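Local coordinates for alkaline phosphatase D (Bacillus subtilis, PDB 2YEQ), which hydrolyses phosphate esters and is a phosphodiesterase whose active site holds iron and calcium, at residues Asp17-Ser20 with Asp21-Val24; Gln125-His129 with Gly130-Ala134; Glu309-Gln312 with Trp313-Asn317; Ser499-Val502 with Glu503-Phe507. One frame throughout, in Å; residues are numbered along the deposited sequence.

The four local contacts come in series along the chain, and none touches another. Contact 1 is the turn between strands 13-16 and 23-28 of the ten-stranded mixed sheet. Contact 2 follows strand 117-122 of the same sheet and leads into helix 133-138. Contact 3 lies within helix 308-320, just ahead of strand 325-329 of the seven-stranded sheet, and contact 4 begins the C-terminal helix 504-520. Contacts 2 and 4 have centres about 19 Å apart and border the metal site, through the iron ligand Cys124 and the side chain of Arg506. Contacts 1 and 3, with centres about 23 Å apart, lie away from it; contacts 1 and 4 are farthest apart, about 41 Å between centres.

Contact 1 (Asp17-Ser20 with Asp21-Val24); sequences DPLS and DSVV. With EDO (1,2-ethanediol), chain I.
Leu19 and Ser22 close the loop of a beta-hairpin that joins strand 13-16 to strand 23-28, with Ser20 and Asp21 at its bend. One backbone hydrogen bond spans the loop: Leu19 N donates to Ser22 O over 2.9 Å, nearly straight at 167°. Past the bend the chain runs back at 166° to its incoming direction, and the CA atoms of Pro18 and Val23 lie 4.3 Å apart.

Van der Waals contacts are light. Pro18 CB meets Val23 CG2 at 4.3 Å; this methyl is anti to the valine's own backbone N, which carries it toward Pro18 CB. The beta carbon of Asp17 rests against Val24 CG2, and Leu19 CB lies 3.9 Å from Ser22 OG, whose hydroxyl is engaged by Arg249.

Polar contacts gather on Asp17. With CG anti to the carbonyl carbon (chi1 -83°), its carboxylate is set beside the backbone N with OD2 at the diol, and the two oxygens divide their work: OD1 makes a salt bridge with Arg263, while OD2 accepts a hydrogen bond from a 1,2-ethanediol probably left by the crystallisation liquor. Arg249 also binds the Asp17 backbone O, so two arginines secure the start of the loop. With an alanine here, Arg263 would probably be left without its carboxylate mate and set free to turn. Leu19 CD2 covers the other end of the diol, where O1 has only weak hydrogen-bonding options toward Asp17 O and Pro18 O. The stronger grip is at the opposite hydroxyl, with diol O2 at 2.7 Å from Asp17 OD2.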
loop_
_atom_site.group_PDB
_atom_site.type_symbol
_atom_site.label_atom_id
_atom_site.label_comp_id
_atom_site.label_asym_id
_atom_site.label_seq_id
_atom_site.Cartn_x
_atom_site.Cartn_y
_atom_site.Cartn_z
ATOM N N ASP A 17 1.439 -10.785 -7.632
ATOM C CA ASP A 17 2.829 -10.971 -8.010
ATOM C C ASP A 17 2.979 -11.599 -9.378
ATOM O O ASP A 17 3.682 -12.593 -9.546
ATOM C CB ASP A 17 3.559 -11.777 -6.926
ATOM C CG ASP A 17 4.025 -10.894 -5.776
ATOM O OD1 ASP A 17 3.444 -9.793 -5.601
ATOM O OD2 ASP A 17 4.978 -11.300 -5.060
ATOM N N PRO A 18 2.354 -10.981 -10.374
ATOM C CA PRO A 18 2.407 -11.537 -11.722
ATOM C C PRO A 18 3.791 -11.442 -12.293
ATOM O O PRO A 18 4.499 -10.451 -12.018
ATOM C CB PRO A 18 1.433 -10.644 -12.518
ATOM C CG PRO A 18 1.441 -9.380 -11.823
ATOM C CD PRO A 18 1.591 -9.730 -10.345
ATOM N N LEU A 19 4.177 -12.482 -13.039
ATOM C CA LEU A 19 5.357 -12.487 -13.893
ATOM C C LEU A 19 4.875 -12.770 -15.328
ATOM O O LEU A 19 3.677 -12.871 -15.576
ATOM C CB LEU A 19 6.365 -13.540 -13.442
ATOM C CG LEU A 19 7.023 -13.295 -12.065
ATOM C CD1 LEU A 19 7.893 -14.475 -11.655
ATOM C CD2 LEU A 19 7.808 -11.986 -12.039
ATOM N N SER A 20 5.789 -12.906 -16.280
ATOM C CA SER A 20 5.363 -13.080 -17.675
ATOM C C SER A 20 4.782 -14.461 -17.957
ATOM O O SER A 20 4.072 -14.628 -18.936
ATOM C CB SER A 20 6.498 -12.743 -18.653
ATOM O OG SER A 20 7.555 -13.649 -18.552
ATOM N N ASP A 21 5.049 -15.438 -17.101
ATOM C CA ASP A 21 4.592 -16.811 -17.339
ATOM C C ASP A 21 3.829 -17.444 -16.166
ATOM O O ASP A 21 3.574 -18.650 -16.179
ATOM C CB ASP A 21 5.808 -17.687 -17.652
ATOM C CG ASP A 21 6.712 -17.884 -16.438
ATOM O OD1 ASP A 21 6.862 -16.936 -15.629
ATOM O OD2 ASP A 21 7.257 -18.996 -16.271
ATOM N N SER A 22 3.500 -16.656 -15.150
ATOM C CA SER A 22 2.862 -17.186 -13.941
ATOM C C SER A 22 2.276 -16.065 -13.137
ATOM O O SER A 22 2.599 -14.889 -13.362
ATOM C CB SER A 22 3.866 -17.944 -13.071
ATOM O OG SER A 22 4.904 -17.099 -12.621
ATOM N N VAL A 23 1.421 -16.438 -12.187
ATOM C CA VAL A 23 0.805 -15.499 -11.275
ATOM C C VAL A 23 0.469 -16.269 -9.996
ATOM O O VAL A 23 0.297 -17.488 -10.035
ATOM C CB VAL A 23 -0.470 -14.898 -11.893
ATOM C CG1 VAL A 23 -1.541 -15.990 -12.110
ATOM C CG2 VAL A 23 -1.017 -13.773 -11.008
ATOM N N VAL A 24 0.404 -15.578 -8.868
ATOM C CA VAL A 24 -0.039 -16.203 -7.622
ATOM C C VAL A 24 -1.562 -16.115 -7.548
ATOM O O VAL A 24 -2.152 -15.052 -7.811
ATOM C CB VAL A 24 0.573 -15.536 -6.374
ATOM C CG1 VAL A 24 -0.006 -16.163 -5.105
ATOM C CG2 VAL A 24 2.105 -15.661 -6.375
HETATM C C1 EDO I . 7.256 -11.437 -8.504
HETATM O O1 EDO I . 6.237 -10.678 -9.174
HETATM C C2 EDO I . 7.431 -10.937 -7.079
HETATM O O2 EDO I . 7.357 -12.028 -6.158
#

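Contact 2 (Gln125-His129 with Gly130-Ala134); sequences QQYEH and GYYTA
Gln125 and Tyr132 face each other across a loop that bends back on itself, their CA atoms 7.8 Å apart. Residues 127-129 take helical backbone angles, and His129 N bonds to Gln126 O at 3.1 Å to close this turn. The chain is fully extended at Gly130, reaching Tyr132 at the N-cap position before helix 133-138.

The phenol of Tyr132 ties the two halves together: OH donates to Gln125 O over 2.7 Å, in the carbonyl plane. Gln125 CB lies 3.9 Å from Tyr132 CE1, and the two side chains cross at about a right angle. Tyr127 brings CB and CD1 up to the hydroxyl, CB being 3.7 Å from Tyr132 OH, which sits at the edge of the Tyr127 ring. Gln126 and Glu128 brace the turn with two bonds, Glu128 N to Gln126 OE1 at 2.8 Å and Gln126 NE2 to Glu128 OE1 at 3.0 Å, while Glu128 OE2 accepts from His171 N. Gln126 CG lies over the centre of the His129 ring.

The loop follows strand 117-122 and the iron ligand Cys124. Tyr189 of helix 179-190 and Leu195 of helix 193-201 pack against Tyr132, and Met459 of strand 451-459 against Thr133 and Ala134.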
loop_
_atom_site.group_PDB
_atom_site.type_symbol
_atom_site.label_atom_id
_atom_site.label_comp_id
_atom_site.label_asym_id
_atom_site.label_seq_id
_atom_site.Cartn_x
_atom_site.Cartn_y
_atom_site.Cartn_z
ATOM N N GLN A 125 -6.645 2.014 4.936
ATOM C CA GLN A 125 -8.058 1.663 4.898
ATOM C C GLN A 125 -8.651 1.338 6.273
ATOM O O GLN A 125 -9.317 0.318 6.432
ATOM C CB GLN A 125 -8.274 0.508 3.919
ATOM C CG GLN A 125 -7.458 -0.750 4.160
ATOM C CD GLN A 125 -7.298 -1.570 2.933
ATOM O OE1 GLN A 125 -7.180 -1.031 1.815
ATOM N NE2 GLN A 125 -7.251 -2.891 3.104
ATOM N N GLN A 126 -8.455 2.240 7.225
ATOM C CA GLN A 126 -8.956 2.060 8.590
ATOM C C GLN A 126 -10.450 1.680 8.483
ATOM O O GLN A 126 -11.272 2.469 8.054
ATOM C CB GLN A 126 -8.780 3.330 9.426
ATOM C CG GLN A 126 -8.278 3.130 10.861
ATOM C CD GLN A 126 -9.329 2.531 11.819
ATOM O OE1 GLN A 126 -10.115 1.712 11.414
ATOM N NE2 GLN A 126 -9.323 2.956 13.099
ATOM N N TYR A 127 -10.772 0.454 8.869
ATOM C CA TYR A 127 -12.121 -0.109 8.719
ATOM C C TYR A 127 -13.166 0.702 9.433
ATOM O O TYR A 127 -14.315 0.855 8.950
ATOM C CB TYR A 127 -12.106 -1.552 9.228
ATOM C CG TYR A 127 -13.387 -2.360 9.140
ATOM C CD1 TYR A 127 -13.693 -3.097 7.983
ATOM C CD2 TYR A 127 -14.254 -2.441 10.216
ATOM C CE1 TYR A 127 -14.839 -3.869 7.920
ATOM C CE2 TYR A 127 -15.408 -3.205 10.147
ATOM C CZ TYR A 127 -15.695 -3.909 9.008
ATOM O OH TYR A 127 -16.853 -4.661 8.941
ATOM N N GLU A 128 -12.773 1.267 10.565
ATOM C CA GLU A 128 -13.721 1.992 11.397
ATOM C C GLU A 128 -14.055 3.380 10.850
ATOM O O GLU A 128 -15.094 3.957 11.214
ATOM C CB GLU A 128 -13.144 2.185 12.803
ATOM C CG GLU A 128 -12.722 0.894 13.508
ATOM C CD GLU A 128 -12.222 1.189 14.929
ATOM O OE1 GLU A 128 -11.314 2.080 15.102
ATOM O OE2 GLU A 128 -12.785 0.580 15.866
ATOM N N HIS A 129 -13.173 3.932 10.016
ATOM C CA HIS A 129 -13.303 5.331 9.595
ATOM C C HIS A 129 -14.266 5.561 8.424
ATOM O O HIS A 129 -14.707 6.690 8.205
ATOM C CB HIS A 129 -11.930 5.921 9.274
ATOM C CG HIS A 129 -11.088 6.116 10.498
ATOM N ND1 HIS A 129 -9.927 6.860 10.505
ATOM C CD2 HIS A 129 -11.270 5.688 11.773
ATOM C CE1 HIS A 129 -9.418 6.857 11.726
ATOM N NE2 HIS A 129 -10.214 6.155 12.512
ATOM N N GLY A 130 -14.595 4.503 7.703
ATOM C CA GLY A 130 -15.566 4.631 6.632
ATOM C C GLY A 130 -15.769 3.347 5.882
ATOM O O GLY A 130 -15.131 2.335 6.177
ATOM N N TYR A 131 -16.692 3.423 4.926
ATOM C CA TYR A 131 -17.005 2.347 4.000
ATOM C C TYR A 131 -16.004 2.349 2.862
ATOM O O TYR A 131 -15.402 3.385 2.537
ATOM C CB TYR A 131 -18.505 2.468 3.549
ATOM C CG TYR A 131 -19.385 2.232 4.755
ATOM C CD1 TYR A 131 -19.646 0.934 5.212
ATOM C CD2 TYR A 131 -19.824 3.297 5.534
ATOM C CE1 TYR A 131 -20.392 0.710 6.369
ATOM C CE2 TYR A 131 -20.544 3.089 6.688
ATOM C CZ TYR A 131 -20.822 1.789 7.106
ATOM O OH TYR A 131 -21.510 1.610 8.269
ATOM N N TYR A 132 -15.806 1.172 2.290
ATOM C CA TYR A 132 -14.878 0.923 1.202
ATOM C C TYR A 132 -15.468 1.189 -0.210
ATOM O O TYR A 132 -15.146 0.522 -1.194
ATOM C CB TYR A 132 -14.333 -0.502 1.306
ATOM C CG TYR A 132 -13.422 -0.782 2.531
ATOM C CD1 TYR A 132 -12.910 0.246 3.330
ATOM C CD2 TYR A 132 -13.052 -2.090 2.834
ATOM C CE1 TYR A 132 -12.078 -0.040 4.436
ATOM C CE2 TYR A 132 -12.227 -2.382 3.903
ATOM C CZ TYR A 132 -11.743 -1.364 4.709
ATOM O OH TYR A 132 -10.914 -1.704 5.764
ATOM N N THR A 133 -16.243 2.247 -0.305
ATOM C CA THR A 133 -16.748 2.735 -1.593
ATOM C C THR A 133 -15.623 2.914 -2.619
ATOM O O THR A 133 -15.803 2.629 -3.809
ATOM C CB THR A 133 -17.452 4.051 -1.384
ATOM O OG1 THR A 133 -18.256 3.954 -0.206
ATOM C CG2 THR A 133 -18.326 4.440 -2.621
ATOM N N ALA A 134 -14.436 3.348 -2.170
ATOM C CA ALA A 134 -13.312 3.489 -3.095
ATOM C C ALA A 134 -13.051 2.221 -3.880
ATOM O O ALA A 134 -12.743 2.283 -5.080
ATOM C CB ALA A 134 -11.997 3.961 -2.370
#

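Contact 3 (Glu309-Gln312 with Trp313-Asn317); sequences EQEQ and WLFNN
Helix 308-320 supplies both halves of this contact, and Glu311 and Phe315, one turn apart, form its main side-chain pair. The regular i to i+4 backbone bonds run throughout, from Trp313 N to Glu309 O at 2.9 Å and on to Asn316 N with Gln312 O.

Glu311 and Phe315 lie side by side and point the same way. The methylene CG of the glutamate makes a CH-pi contact over the ring face, 4.1 Å from the centroid and 28° off the normal. Glu311 reaches there because its CG is anti to the backbone N (chi1 -168°) and the chain beyond is extended; its carboxylate is nearly parallel to the ring, 7° apart. The backbone O of Glu311 also lies over a face of the Phe315 ring, 3.3 Å above the plane and toward the rim. Replacing this phenylalanine by an alanine would probably open a gap beside Glu311 CG and leave Phe365 without its stacking partner.

A second aromatic, Trp313, takes Gln310 O at its edge, in the ring plane and 3.4 Å from CE3, while Gln310 CG touches the same carbon at 4.0 Å. Asn317 ND2 sits 3.2 Å above one face of the indole. On the exposed side Gln312 bends at its second torsion and crosses Asn316 obliquely, with Gln312 OE1 3.0 Å from Asn316 ND2.

Helix 356-368 packs against the Phe315 side, where Phe365 stacks on the ring and Arg361 and Gln358 hold Glu311 OE2. Trp313 turns to Tyr262 and to His264 of strand 263-267, and Asn317 ND2 bonds to Asn274 of strand 271-275.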
loop_
_atom_site.group_PDB
_atom_site.type_symbol
_atom_site.label_atom_id
_atom_site.label_comp_id
_atom_site.label_asym_id
_atom_site.label_seq_id
_atom_site.Cartn_x
_atom_site.Cartn_y
_atom_site.Cartn_z
ATOM N N GLU A 309 21.510 -3.967 2.601
ATOM C CA GLU A 309 21.271 -4.915 1.510
ATOM C C GLU A 309 20.221 -4.390 0.529
ATOM O O GLU A 309 20.408 -4.472 -0.677
ATOM C CB GLU A 309 20.782 -6.260 2.032
ATOM C CG GLU A 309 21.704 -7.419 1.759
ATOM C CD GLU A 309 22.322 -7.959 3.036
ATOM O OE1 GLU A 309 22.994 -7.174 3.750
ATOM O OE2 GLU A 309 22.119 -9.158 3.332
ATOM N N GLN A 310 19.109 -3.883 1.061
ATOM C CA GLN A 310 18.048 -3.373 0.221
ATOM C C GLN A 310 18.517 -2.138 -0.541
ATOM O O GLN A 310 18.115 -1.924 -1.690
ATOM C CB GLN A 310 16.827 -3.030 1.039
ATOM C CG GLN A 310 15.652 -2.606 0.195
ATOM C CD GLN A 310 14.405 -2.350 0.993
ATOM O OE1 GLN A 310 14.411 -2.305 2.250
ATOM N NE2 GLN A 310 13.325 -2.161 0.291
ATOM N N GLU A 311 19.321 -1.305 0.116
ATOM C CA GLU A 311 19.885 -0.129 -0.538
ATOM C C GLU A 311 20.722 -0.531 -1.759
ATOM O O GLU A 311 20.570 0.056 -2.842
ATOM C CB GLU A 311 20.722 0.684 0.442
ATOM C CG GLU A 311 21.092 2.064 -0.073
ATOM C CD GLU A 311 21.970 2.826 0.908
ATOM O OE1 GLU A 311 23.178 2.537 0.927
ATOM O OE2 GLU A 311 21.460 3.714 1.633
ATOM N N GLN A 312 21.586 -1.524 -1.588
ATOM C CA GLN A 312 22.466 -1.963 -2.650
ATOM C C GLN A 312 21.670 -2.639 -3.774
ATOM O O GLN A 312 21.974 -2.461 -4.961
ATOM C CB GLN A 312 23.548 -2.906 -2.122
ATOM C CG GLN A 312 24.598 -3.313 -3.160
ATOM C CD GLN A 312 25.314 -2.106 -3.800
ATOM O OE1 GLN A 312 25.325 -1.938 -5.035
ATOM N NE2 GLN A 312 25.899 -1.249 -2.951
ATOM N N TRP A 313 20.680 -3.436 -3.393
ATOM C CA TRP A 313 19.787 -4.076 -4.343
ATOM C C TRP A 313 19.074 -3.015 -5.181
ATOM O O TRP A 313 18.962 -3.143 -6.385
ATOM C CB TRP A 313 18.796 -4.970 -3.574
ATOM C CG TRP A 313 17.539 -5.397 -4.294
ATOM C CD1 TRP A 313 17.363 -6.514 -5.064
ATOM C CD2 TRP A 313 16.269 -4.723 -4.266
ATOM N NE1 TRP A 313 16.059 -6.562 -5.524
ATOM C CE2 TRP A 313 15.373 -5.481 -5.039
ATOM C CE3 TRP A 313 15.801 -3.573 -3.638
ATOM C CZ2 TRP A 313 14.048 -5.121 -5.201
ATOM C CZ3 TRP A 313 14.492 -3.223 -3.807
ATOM C CH2 TRP A 313 13.631 -3.990 -4.595
ATOM N N LEU A 314 18.605 -1.960 -4.541
ATOM C CA LEU A 314 17.906 -0.906 -5.238
ATOM C C LEU A 314 18.823 -0.199 -6.231
ATOM O O LEU A 314 18.413 0.065 -7.370
ATOM C CB LEU A 314 17.349 0.110 -4.259
ATOM C CG LEU A 314 16.670 1.343 -4.834
ATOM C CD1 LEU A 314 15.471 0.961 -5.745
ATOM C CD2 LEU A 314 16.227 2.277 -3.723
ATOM N N PHE A 315 20.040 0.134 -5.796
ATOM C CA PHE A 315 21.025 0.786 -6.675
ATOM C C PHE A 315 21.358 -0.104 -7.881
ATOM O O PHE A 315 21.441 0.388 -9.016
ATOM C CB PHE A 315 22.292 1.159 -5.899
ATOM C CG PHE A 315 22.097 2.253 -4.872
ATOM C CD1 PHE A 315 20.897 2.911 -4.735
ATOM C CD2 PHE A 315 23.141 2.607 -4.033
ATOM C CE1 PHE A 315 20.739 3.903 -3.796
ATOM C CE2 PHE A 315 22.997 3.613 -3.096
ATOM C CZ PHE A 315 21.796 4.253 -2.974
ATOM N N ASN A 316 21.511 -1.401 -7.656
ATOM C CA ASN A 316 21.736 -2.345 -8.754
ATOM C C ASN A 316 20.585 -2.326 -9.777
ATOM O O ASN A 316 20.826 -2.375 -10.980
ATOM C CB ASN A 316 21.895 -3.776 -8.251
ATOM C CG ASN A 316 23.188 -4.007 -7.468
ATOM O OD1 ASN A 316 23.335 -5.034 -6.789
ATOM N ND2 ASN A 316 24.122 -3.077 -7.562
ATOM N N ASN A 317 19.343 -2.268 -9.292
ATOM C CA ASN A 317 18.164 -2.212 -10.169
ATOM C C ASN A 317 18.065 -0.890 -10.911
ATOM O O ASN A 317 17.708 -0.872 -12.089
ATOM C CB ASN A 317 16.873 -2.396 -9.380
ATOM C CG ASN A 317 16.768 -3.757 -8.731
ATOM O OD1 ASN A 317 17.468 -4.684 -9.110
ATOM N ND2 ASN A 317 15.890 -3.875 -7.729
#

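Contact 4 (Ser499-Val502 with Glu503-Phe507); sequences SDEV and EEDRF. With EDO (1,2-ethanediol), chain M; PO4 (phosphate ion), chain B.
Val502 and Asp505 lock together where the loop after strand 484-489 enters the C-terminal helix 504-520. They exchange two bonds: Val502 N donates to Asp505 OD2 over 2.9 Å, close to straight at 164°, and Asp505 N returns to Val502 O at 3.0 Å. The carboxylate oxygen is met from above its plane. Asp505 can turn back on the loop because its CG is anti to its carbonyl carbon (chi1 -67°). Glu501 CG packs 3.5 Å from the same OD2, and the carboxylates of Glu501 and Asp505 stand almost perpendicular, 88° apart. These like charges come within 4.3 Å, Glu501 OE1 to Asp505 OD2, and the Val502 N-H probably eases the crowding of charge.

Farther along, the helix start is firmly tied to the rest of the protein. Arg506 holds Glu503 side-on, NE and NH2 both donating to OE2 in the guanidinium plane, while Glu503 OE1 makes a salt bridge with Arg420. With NE and NH2 held by Glu503, NH1 faces the active site, where the arginine side chain touches the iron ligand His382 and lies about 5 Å from a calcium ion.

The solvent side is looser, with a water and an ethanediol bound there. Ser499 OG accepts from Glu501 N at 3.3 Å, forming an ST turn, and the water bridges Asp500 O and Asp505 OD2. The ethanediol accepts from Glu504 N through O1 and donates to Glu504 OE1 through O2.

Back on the tight, active-site side, Arg506 NH1 binds O1 of a phosphate, probably from the crystallisation liquor, at 2.8 Å.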
loop_
_atom_site.group_PDB
_atom_site.type_symbol
_atom_site.label_atom_id
_atom_site.label_comp_id
_atom_site.label_asym_id
_atom_site.label_seq_id
_atom_site.Cartn_x
_atom_site.Cartn_y
_atom_site.Cartn_z
ATOM N N SER A 499 -11.381 22.472 5.704
ATOM C CA SER A 499 -11.502 22.116 7.120
ATOM C C SER A 499 -10.514 22.917 7.953
ATOM O O SER A 499 -9.652 23.615 7.397
ATOM C CB SER A 499 -11.209 20.643 7.309
ATOM O OG SER A 499 -9.851 20.418 7.050
ATOM N N ASP A 500 -10.604 22.792 9.279
ATOM C CA ASP A 500 -9.561 23.358 10.143
ATOM C C ASP A 500 -8.515 22.333 10.590
ATOM O O ASP A 500 -7.751 22.601 11.508
ATOM C CB ASP A 500 -10.127 24.133 11.338
ATOM C CG ASP A 500 -11.455 23.626 11.788
ATOM O OD1 ASP A 500 -11.562 22.413 12.073
ATOM O OD2 ASP A 500 -12.390 24.451 11.860
ATOM N N GLU A 501 -8.453 21.192 9.911
ATOM C CA GLU A 501 -7.437 20.181 10.189
ATOM C C GLU A 501 -6.035 20.701 9.812
ATOM O O GLU A 501 -5.900 21.570 8.937
ATOM C CB GLU A 501 -7.749 18.854 9.448
ATOM C CG GLU A 501 -8.367 17.712 10.331
ATOM C CD GLU A 501 -7.943 16.262 9.915
ATOM O OE1 GLU A 501 -6.823 16.044 9.380
ATOM O OE2 GLU A 501 -8.740 15.321 10.139
ATOM N N VAL A 502 -5.003 20.184 10.491
ATOM C CA VAL A 502 -3.606 20.443 10.140
ATOM C C VAL A 502 -2.888 19.109 10.184
ATOM O O VAL A 502 -3.411 18.158 10.742
ATOM C CB VAL A 502 -2.933 21.436 11.104
ATOM C CG1 VAL A 502 -3.594 22.805 11.002
ATOM C CG2 VAL A 502 -2.986 20.913 12.562
ATOM N N GLU A 503 -1.708 19.018 9.588
ATOM C CA GLU A 503 -0.998 17.743 9.550
ATOM C C GLU A 503 -0.812 17.112 10.953
ATOM O O GLU A 503 -0.960 15.894 11.099
ATOM C CB GLU A 503 0.351 17.897 8.861
ATOM C CG GLU A 503 1.130 16.599 8.694
ATOM C CD GLU A 503 0.431 15.575 7.809
ATOM O OE1 GLU A 503 -0.299 15.999 6.891
ATOM O OE2 GLU A 503 0.629 14.346 8.033
ATOM N N GLU A 504 -0.508 17.945 11.963
ATOM C CA GLU A 504 -0.275 17.471 13.344
ATOM C C GLU A 504 -1.470 16.640 13.888
ATOM O O GLU A 504 -1.300 15.819 14.791
ATOM C CB GLU A 504 0.050 18.654 14.282
ATOM C CG GLU A 504 0.629 18.269 15.684
ATOM C CD GLU A 504 2.092 17.753 15.659
ATOM O OE1 GLU A 504 2.869 18.110 14.750
ATOM O OE2 GLU A 504 2.472 16.990 16.573
ATOM N N ASP A 505 -2.665 16.831 13.337
ATOM C CA ASP A 505 -3.833 16.057 13.802
ATOM C C ASP A 505 -3.686 14.545 13.650
ATOM O O ASP A 505 -4.142 13.793 14.509
ATOM C CB ASP A 505 -5.109 16.534 13.140
ATOM C CG ASP A 505 -5.488 17.940 13.569
ATOM O OD1 ASP A 505 -5.220 18.330 14.723
ATOM O OD2 ASP A 505 -6.045 18.681 12.750
ATOM N N ARG A 506 -3.014 14.103 12.598
ATOM C CA ARG A 506 -2.772 12.684 12.406
ATOM C C ARG A 506 -1.895 12.107 13.562
ATOM O O ARG A 506 -2.249 11.084 14.140
ATOM C CB ARG A 506 -2.162 12.430 11.024
ATOM C CG ARG A 506 -1.991 10.959 10.656
ATOM C CD ARG A 506 -1.665 10.777 9.193
ATOM N NE ARG A 506 -0.465 11.520 8.799
ATOM C CZ ARG A 506 0.757 11.020 8.654
ATOM N NH1 ARG A 506 1.019 9.719 8.838
ATOM N NH2 ARG A 506 1.744 11.833 8.293
ATOM N N PHE A 507 -0.778 12.767 13.894
ATOM C CA PHE A 507 0.078 12.366 15.027
ATOM C C PHE A 507 -0.710 12.445 16.346
ATOM O O PHE A 507 -0.660 11.534 17.167
ATOM C CB PHE A 507 1.342 13.245 15.093
ATOM C CG PHE A 507 2.354 12.816 16.153
ATOM C CD1 PHE A 507 2.973 11.565 16.088
ATOM C CD2 PHE A 507 2.715 13.680 17.188
ATOM C CE1 PHE A 507 3.917 11.168 17.061
ATOM C CE2 PHE A 507 3.656 13.298 18.158
ATOM C CZ PHE A 507 4.253 12.042 18.098
HETATM C C1 EDO M . 2.371 19.621 11.542
HETATM O O1 EDO M . 1.102 20.288 11.495
HETATM C C2 EDO M . 3.450 20.544 12.115
HETATM O O2 EDO M . 3.349 20.576 13.542
HETATM P P PO4 B . -0.757 6.199 9.436
HETATM O O1 PO4 B . -0.594 7.613 9.855
HETATM O O2 PO4 B . 0.379 5.275 9.760
HETATM O O3 PO4 B . -2.147 5.676 9.732
HETATM O O4 PO4 B . -0.617 6.120 7.886
HETATM O O HOH W 1 -6.647 20.919 13.715
#